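Local coordinates for protein MB2760 (Mycobacterium tuberculosis, PDB 2BNG) that hydrolyses long or bulky lipophilic epoxides, such as 9,10-epoxystearic acid and cholesterol 5,6-oxide, to diols in vitro, its physiological substrates being still unidentified, at residues D43-Y46 / S52-R55; T62-M67 / V71-K76. One frame throughout, in Å; residues are numbered along the deposited sequence.

The two contacts follow one another along the chain, contact 1 closing before contact 2 opens, and their centres lie about 16 Å apart. Contact 1 is a beta hairpin of strands 44-48 and 52-55; contact 2 joins the region of helix 57-65 to strand 72-83. Helix 57-65, which follows strand 52-55 directly, and the turn after it connect the two outermost strands of this chain's mixed sheet. The contacts meet where Ile54 CD1 packs 3.6 Å from Leu63 CD2. Both lie in the limonene-1,2-epoxide hydrolase domain, of the NTF2 clan, near the probable catalytic aspartates, with Tyr46 about 5 Å from Asp122 and Phe73 about 7 Å from Asp93, side chain to side chain.

Contact 1 of 2, residues D43-Y46 / S52-R55; sequences DLVY and SRIR
Tyr46 and Ile54 form an antiparallel hydrogen-bonded pair. Tyr46 N gives its hydrogen to Ile54 O at 2.8 Å in an almost straight bond (177° at the hydrogen), and Ile54 N returns one to Tyr46 O at 2.9 Å. Tyr46 O is gripped again by a water, which donates to it at 2.6 Å and also bonds Ser52 OG at 2.8 Å. A small hydroxyl suits this place, because it can reach both the water and Asn48, whose ND2 also bonds Tyr46 OH. The water sits over one face of the Tyr46 ring, offset toward its rim.

Val45 and Arg55 make the neighbouring non-hydrogen-bonded pair, where Arg55 CA lies 3.4 Å from Leu44 O in a CA-H...O contact. Their side chains lie along one another, and Val45 CG1 lies over one face of the Arg55 guanidinium, 4.0 Å from NH2. The Arg53 guanidinium instead turns an edge to Val45 CG2, while its NE forms a salt bridge with Glu47. Arginine suits position 55 on this surface, its long chain letting the flat end cover the valine.

On the other face of the sheet, Tyr46 CD2 approaches Ile54 CB obliquely at 4.5 Å. The tyrosine ring, swung away from its own backbone N (chi1 168°), stacks on Trp120, while branched Ile54 packs against helix 57-65. Adjacent antiparallel strands 44-48 and 52-55, joined by a short turn, form a beta hairpin, here at the margin of the epoxide hydrolase sheet with Tyr46 beside Asp122, the likely proton acceptor.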
ATOM      1  N   ASP C  43     -41.608  28.177   8.876  1.00 46.41           N
ATOM      2  CA  ASP C  43     -42.434  27.991  10.061  1.00 46.19           C
ATOM      3  C   ASP C  43     -41.778  27.224  11.205  1.00 43.76           C
ATOM      4  O   ASP C  43     -42.460  26.578  12.005  1.00 43.99           O
ATOM      5  CB  ASP C  43     -43.742  27.354   9.679  1.00 48.02           C
ATOM      6  CG  ASP C  43     -44.638  28.319   8.947  1.00 53.36           C
ATOM      7  OD1 ASP C  43     -45.856  28.216   9.118  1.00 58.40           O
ATOM      8  OD2 ASP C  43     -44.167  29.212   8.212  1.00 57.01           O
ATOM      9  N   LEU C  44     -40.455  27.322  11.296  1.00 41.37           N
ATOM     10  CA  LEU C  44     -39.720  26.790  12.428  1.00 38.44           C
ATOM     11  C   LEU C  44     -40.370  27.159  13.753  1.00 38.30           C
ATOM     12  O   LEU C  44     -40.735  28.325  13.970  1.00 38.79           O
ATOM     13  CB  LEU C  44     -38.285  27.312  12.416  1.00 37.07           C
ATOM     14  CG  LEU C  44     -37.389  26.894  13.583  1.00 35.08           C
ATOM     15  CD1 LEU C  44     -37.038  25.386  13.549  1.00 31.70           C
ATOM     16  CD2 LEU C  44     -36.131  27.761  13.590  1.00 33.45           C
ATOM     17  N   VAL C  45     -40.533  26.167  14.632  1.00 37.01           N
ATOM     18  CA  VAL C  45     -40.677  26.472  16.052  1.00 35.67           C
ATOM     19  C   VAL C  45     -39.445  26.023  16.826  1.00 34.33           C
ATOM     20  O   VAL C  45     -39.007  24.854  16.740  1.00 33.73           O
ATOM     21  CB  VAL C  45     -42.085  26.079  16.709  1.00 37.35           C
ATOM     22  CG1 VAL C  45     -43.106  25.471  15.702  1.00 36.30           C
ATOM     23  CG2 VAL C  45     -41.932  25.276  17.997  1.00 34.94           C
ATOM     24  N   TYR C  46     -38.868  26.990  17.544  1.00 33.77           N
ATOM     25  CA  TYR C  46     -37.622  26.817  18.282  1.00 32.36           C
ATOM     26  C   TYR C  46     -37.816  26.975  19.802  1.00 32.63           C
ATOM     27  O   TYR C  46     -38.132  28.075  20.318  1.00 32.99           O
ATOM     28  CB  TYR C  46     -36.551  27.786  17.758  1.00 31.90           C
ATOM     29  CG  TYR C  46     -35.311  27.915  18.620  1.00 30.13           C
ATOM     30  CD1 TYR C  46     -34.693  26.787  19.169  1.00 29.06           C
ATOM     31  CD2 TYR C  46     -34.738  29.163  18.859  1.00 29.67           C
ATOM     32  CE1 TYR C  46     -33.524  26.899  19.944  1.00 28.56           C
ATOM     33  CE2 TYR C  46     -33.577  29.299  19.643  1.00 29.39           C
ATOM     34  CZ  TYR C  46     -32.987  28.156  20.183  1.00 30.43           C
ATOM     35  OH  TYR C  46     -31.861  28.244  20.953  1.00 30.27           O
ATOM     36  N   SER C  52     -37.927  29.188  26.496  1.00 36.79           N
ATOM     37  CA  SER C  52     -38.188  30.077  25.397  1.00 37.68           C
ATOM     38  C   SER C  52     -38.826  29.333  24.248  1.00 38.27           C
ATOM     39  O   SER C  52     -38.516  28.150  23.989  1.00 37.39           O
ATOM     40  CB  SER C  52     -36.902  30.788  24.937  1.00 36.92           C
ATOM     41  OG  SER C  52     -36.003  29.926  24.261  1.00 35.06           O
ATOM     42  N   ARG C  53     -39.740  30.034  23.587  1.00 40.06           N
ATOM     43  CA  ARG C  53     -40.259  29.605  22.310  1.00 41.71           C
ATOM     44  C   ARG C  53     -40.252  30.747  21.299  1.00 42.35           C
ATOM     45  O   ARG C  53     -40.722  31.842  21.578  1.00 43.60           O
ATOM     46  CB  ARG C  53     -41.653  29.007  22.430  1.00 42.24           C
ATOM     47  CG  ARG C  53     -42.089  28.533  21.064  1.00 44.70           C
ATOM     48  CD  ARG C  53     -43.479  28.007  20.990  1.00 49.33           C
ATOM     49  NE  ARG C  53     -43.535  26.741  21.673  1.00 54.73           N
ATOM     50  CZ  ARG C  53     -44.283  26.577  22.739  1.00 57.95           C
ATOM     51  NH1 ARG C  53     -45.016  27.596  23.155  1.00 60.54           N
ATOM     52  NH2 ARG C  53     -44.315  25.417  23.355  1.00 58.00           N
ATOM     53  N   ILE C  54     -39.697  30.474  20.126  1.00 42.34           N
ATOM     54  CA  ILE C  54     -39.698  31.424  19.025  1.00 43.48           C
ATOM     55  C   ILE C  54     -40.308  30.731  17.826  1.00 43.71           C
ATOM     56  O   ILE C  54     -40.052  29.540  17.581  1.00 42.59           O
ATOM     57  CB  ILE C  54     -38.260  31.918  18.687  1.00 42.70           C
ATOM     58  CG1 ILE C  54     -37.742  32.825  19.805  1.00 44.57           C
ATOM     59  CG2 ILE C  54     -38.231  32.689  17.374  1.00 43.50           C
ATOM     60  CD1 ILE C  54     -36.312  33.323  19.589  1.00 43.09           C
ATOM     61  N   ARG C  55     -41.099  31.493  17.080  1.00 45.30           N
ATOM     62  CA  ARG C  55     -41.700  31.032  15.838  1.00 46.70           C
ATOM     63  C   ARG C  55     -41.191  31.757  14.610  1.00 46.46           C
ATOM     64  O   ARG C  55     -41.241  32.980  14.541  1.00 47.71           O
ATOM     65  CB  ARG C  55     -43.184  31.230  15.920  1.00 48.59           C
ATOM     66  CG  ARG C  55     -43.670  30.702  17.198  1.00 52.24           C
ATOM     67  CD  ARG C  55     -45.095  30.649  17.158  1.00 60.22           C
ATOM     68  NE  ARG C  55     -45.339  29.875  15.968  1.00 64.12           N
ATOM     69  CZ  ARG C  55     -45.886  28.672  15.963  1.00 65.94           C
ATOM     70  NH1 ARG C  55     -46.299  28.060  17.048  1.00 65.74           N
ATOM     71  NH2 ARG C  55     -46.036  28.068  14.842  1.00 66.37           N
TER
HETATM   72  O   HOH W   1     -36.237  29.475  21.516  1.00 23.19           O

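Contact 2 of 2, residues T62-M67 / V71-K76; sequences TLLRRM and VGFEVK
Met67 O accepts a hydrogen bond from Val71 N at 3.1 Å, nearly straight (171° at the hydrogen) and in the carbonyl plane, which closes the short turn between helix 57-65 and strand 72-83. The side chains of the same two residues, Met67 being modelled as selenomethionine, extend in the same direction, flank to flank. Val71 CG1 does the touching, 3.8 Å from Met67 CG and 3.9 Å from Met67 SE. It reaches them because it lies between its own backbone N and carbonyl carbon (chi1 38°), while CG2 takes the place anti to N. A beta-branched residue suits the spot, since one methyl can pack on the methionine chain while the branching favours an extended backbone on entry to the strand.

Beyond the valine, Met67 crosses Phe73 at about a right angle in a Met-aromatic contact. The selenium comes at the ring's edge, in its plane, with SE 3.8 Å from Phe73 CZ and 89° off the ring normal, so it meets the rim of the ring. Such a helix-to-strand connection takes the chain across to the outermost strand 72-83 of the NTF2-like sheet, where Gly72 and Glu74 are hydrogen-bonded through their backbones to strand 86-97.

A long unbranched methionine suits this position because it can extend past the valine to the aromatic rim. Three residues earlier, Leu64 brings CD2 obliquely to the same ring atom, 4.3 Å from Phe73 CZ. Leu64 is buried and also packs on Leu28 of helix 13-30. Phe73, long enough to bring CZ to both Met67 and Leu64, also touches Leu95, and its side chain lies about 7 Å from that of Asp93, the probable proton donor.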
ATOM      1  N   THR C  62     -31.969  35.387  12.041  1.00 41.44           N
ATOM      2  CA  THR C  62     -31.310  36.684  12.250  1.00 42.48           C
ATOM      3  C   THR C  62     -30.976  36.946  13.724  1.00 42.08           C
ATOM      4  O   THR C  62     -30.000  37.638  14.030  1.00 42.05           O
ATOM      5  CB  THR C  62     -32.003  37.924  11.546  1.00 44.52           C
ATOM      6  OG1 THR C  62     -33.274  38.185  12.115  1.00 44.49           O
ATOM      7  CG2 THR C  62     -32.257  37.671  10.112  1.00 44.97           C
ATOM      8  N   LEU C  63     -31.755  36.364  14.632  1.00 41.77           N
ATOM      9  CA  LEU C  63     -31.395  36.386  16.054  1.00 41.76           C
ATOM     10  C   LEU C  63     -30.018  35.752  16.275  1.00 40.64           C
ATOM     11  O   LEU C  63     -29.148  36.336  16.939  1.00 40.16           O
ATOM     12  CB  LEU C  63     -32.429  35.634  16.881  1.00 41.52           C
ATOM     13  CG  LEU C  63     -32.415  36.006  18.351  1.00 44.18           C
ATOM     14  CD1 LEU C  63     -33.056  37.370  18.564  1.00 47.40           C
ATOM     15  CD2 LEU C  63     -33.153  34.966  19.147  1.00 45.45           C
ATOM     16  N   LEU C  64     -29.840  34.559  15.700  1.00 39.80           N
ATOM     17  CA  LEU C  64     -28.590  33.834  15.789  1.00 39.46           C
ATOM     18  C   LEU C  64     -27.455  34.573  15.094  1.00 40.55           C
ATOM     19  O   LEU C  64     -26.357  34.701  15.646  1.00 40.27           O
ATOM     20  CB  LEU C  64     -28.738  32.421  15.220  1.00 38.60           C
ATOM     21  CG  LEU C  64     -29.621  31.465  16.039  1.00 38.53           C
ATOM     22  CD1 LEU C  64     -29.893  30.198  15.244  1.00 38.33           C
ATOM     23  CD2 LEU C  64     -29.033  31.143  17.420  1.00 35.68           C
ATOM     24  N   ARG C  65     -27.726  35.085  13.897  1.00 41.90           N
ATOM     25  CA  ARG C  65     -26.751  35.893  13.186  1.00 43.56           C
ATOM     26  C   ARG C  65     -26.277  37.070  14.035  1.00 44.23           C
ATOM     27  O   ARG C  65     -25.088  37.398  14.046  1.00 44.51           O
ATOM     28  CB  ARG C  65     -27.305  36.377  11.846  1.00 44.55           C
ATOM     29  CG  ARG C  65     -26.313  37.192  11.018  1.00 46.19           C
ATOM     30  CD  ARG C  65     -26.962  37.761   9.748  1.00 48.02           C
ATOM     31  NE  ARG C  65     -27.304  36.687   8.808  1.00 49.26           N
ATOM     32  CZ  ARG C  65     -26.494  36.225   7.852  1.00 50.58           C
ATOM     33  NH1 ARG C  65     -25.277  36.747   7.689  1.00 49.20           N
ATOM     34  NH2 ARG C  65     -26.902  35.233   7.054  1.00 50.91           N
ATOM     35  N   ARG C  66     -27.199  37.687  14.761  1.00 45.08           N
ATOM     36  CA  ARG C  66     -26.854  38.873  15.524  1.00 46.21           C
ATOM     37  C   ARG C  66     -26.096  38.592  16.804  1.00 46.13           C
ATOM     38  O   ARG C  66     -25.630  39.509  17.467  1.00 46.87           O
ATOM     39  CB  ARG C  66     -28.071  39.744  15.755  1.00 46.90           C
ATOM     40  CG  ARG C  66     -28.386  40.462  14.501  1.00 47.80           C
ATOM     41  CD  ARG C  66     -29.511  41.361  14.655  1.00 47.85           C
ATOM     42  NE  ARG C  66     -29.819  41.894  13.350  1.00 47.82           N
ATOM     43  CZ  ARG C  66     -30.940  42.514  13.093  1.00 48.41           C
ATOM     44  NH1 ARG C  66     -31.754  42.648  14.087  1.00 47.45           N
ATOM     45  NH2 ARG C  66     -31.241  42.991  11.893  1.00 48.27           N
HETATM   46  N   MSE C  67     -25.936  37.326  17.129  0.44 45.67           N
HETATM   47  CA  MSE C  67     -25.171  36.976  18.294  1.00 47.06           C
HETATM   48  C   MSE C  67     -23.667  36.846  18.043  1.00 46.09           C
HETATM   49  O   MSE C  67     -22.851  36.794  18.977  1.00 45.85           O
HETATM   50  CB  MSE C  67     -25.733  35.717  18.913  1.00 45.69           C
HETATM   51  CG  MSE C  67     -26.873  36.033  19.869  1.00 47.26           C
HETATM   52 SE   MSE C  67     -27.560  34.369  20.522  1.00 53.06          SE
HETATM   53  CE  MSE C  67     -29.246  34.253  19.579  1.00 49.95           C
ATOM     54  N   VAL C  71     -21.675  36.013  21.701  1.00 41.80           N
ATOM     55  CA  VAL C  71     -21.663  34.685  22.263  1.00 40.25           C
ATOM     56  C   VAL C  71     -21.333  33.670  21.173  1.00 39.21           C
ATOM     57  O   VAL C  71     -21.995  33.627  20.137  1.00 39.59           O
ATOM     58  CB  VAL C  71     -22.980  34.382  23.043  1.00 39.73           C
ATOM     59  CG1 VAL C  71     -24.149  34.963  22.359  1.00 40.12           C
ATOM     60  CG2 VAL C  71     -23.179  32.898  23.243  1.00 38.98           C
ATOM     61  N   GLY C  72     -20.288  32.883  21.403  1.00 38.27           N
ATOM     62  CA  GLY C  72     -19.934  31.791  20.500  1.00 37.45           C
ATOM     63  C   GLY C  72     -20.609  30.504  20.943  1.00 36.85           C
ATOM     64  O   GLY C  72     -20.974  30.353  22.120  1.00 36.81           O
ATOM     65  N   PHE C  73     -20.784  29.573  20.010  1.00 36.02           N
ATOM     66  CA  PHE C  73     -21.346  28.278  20.352  1.00 35.70           C
ATOM     67  C   PHE C  73     -20.390  27.165  19.991  1.00 35.05           C
ATOM     68  O   PHE C  73     -19.729  27.231  18.969  1.00 34.92           O
ATOM     69  CB  PHE C  73     -22.697  28.041  19.637  1.00 36.13           C
ATOM     70  CG  PHE C  73     -23.617  29.248  19.629  1.00 37.57           C
ATOM     71  CD1 PHE C  73     -24.136  29.750  20.812  1.00 39.26           C
ATOM     72  CD2 PHE C  73     -23.983  29.853  18.425  1.00 40.13           C
ATOM     73  CE1 PHE C  73     -24.991  30.850  20.804  1.00 40.92           C
ATOM     74  CE2 PHE C  73     -24.839  30.965  18.400  1.00 40.35           C
ATOM     75  CZ  PHE C  73     -25.341  31.460  19.593  1.00 40.15           C
ATOM     76  N   GLU C  74     -20.321  26.150  20.848  1.00 34.96           N
ATOM     77  CA  GLU C  74     -19.722  24.876  20.479  1.00 36.10           C
ATOM     78  C   GLU C  74     -20.737  23.739  20.641  1.00 35.36           C
ATOM     79  O   GLU C  74     -21.624  23.772  21.521  1.00 35.25           O
ATOM     80  CB  GLU C  74     -18.425  24.608  21.239  1.00 36.34           C
ATOM     81  CG  GLU C  74     -17.256  25.491  20.756  1.00 39.00           C
ATOM     82  CD  GLU C  74     -15.994  25.349  21.594  1.00 42.62           C
ATOM     83  OE1 GLU C  74     -15.837  24.330  22.315  1.00 46.05           O
ATOM     84  OE2 GLU C  74     -15.135  26.256  21.532  1.00 46.10           O
ATOM     85  N   VAL C  75     -20.638  22.758  19.753  1.00 34.90           N
ATOM     86  CA  VAL C  75     -21.555  21.643  19.766  1.00 33.99           C
ATOM     87  C   VAL C  75     -20.764  20.392  19.485  1.00 34.04           C
ATOM     88  O   VAL C  75     -20.016  20.303  18.527  1.00 34.49           O
ATOM     89  CB  VAL C  75     -22.705  21.790  18.739  1.00 34.08           C
ATOM     90  CG1 VAL C  75     -23.662  20.590  18.838  1.00 33.49           C
ATOM     91  CG2 VAL C  75     -23.484  23.107  18.963  1.00 33.80           C
ATOM     92  N   LYS C  76     -20.907  19.427  20.365  1.00 33.63           N
ATOM     93  CA  LYS C  76     -20.304  18.155  20.159  1.00 33.58           C
ATOM     94  C   LYS C  76     -21.451  17.150  20.250  1.00 32.79           C
ATOM     95  O   LYS C  76     -22.134  17.062  21.278  1.00 32.15           O
ATOM     96  CB  LYS C  76     -19.220  17.967  21.210  1.00 34.15           C
ATOM     97  CG  LYS C  76     -18.682  16.591  21.364  1.00 36.83           C
ATOM     98  CD  LYS C  76     -17.955  16.113  20.188  1.00 41.24           C
ATOM     99  CE  LYS C  76     -16.977  15.015  20.623  1.00 44.86           C
ATOM    100  NZ  LYS C  76     -16.994  13.830  19.778  1.00 45.79           N
TER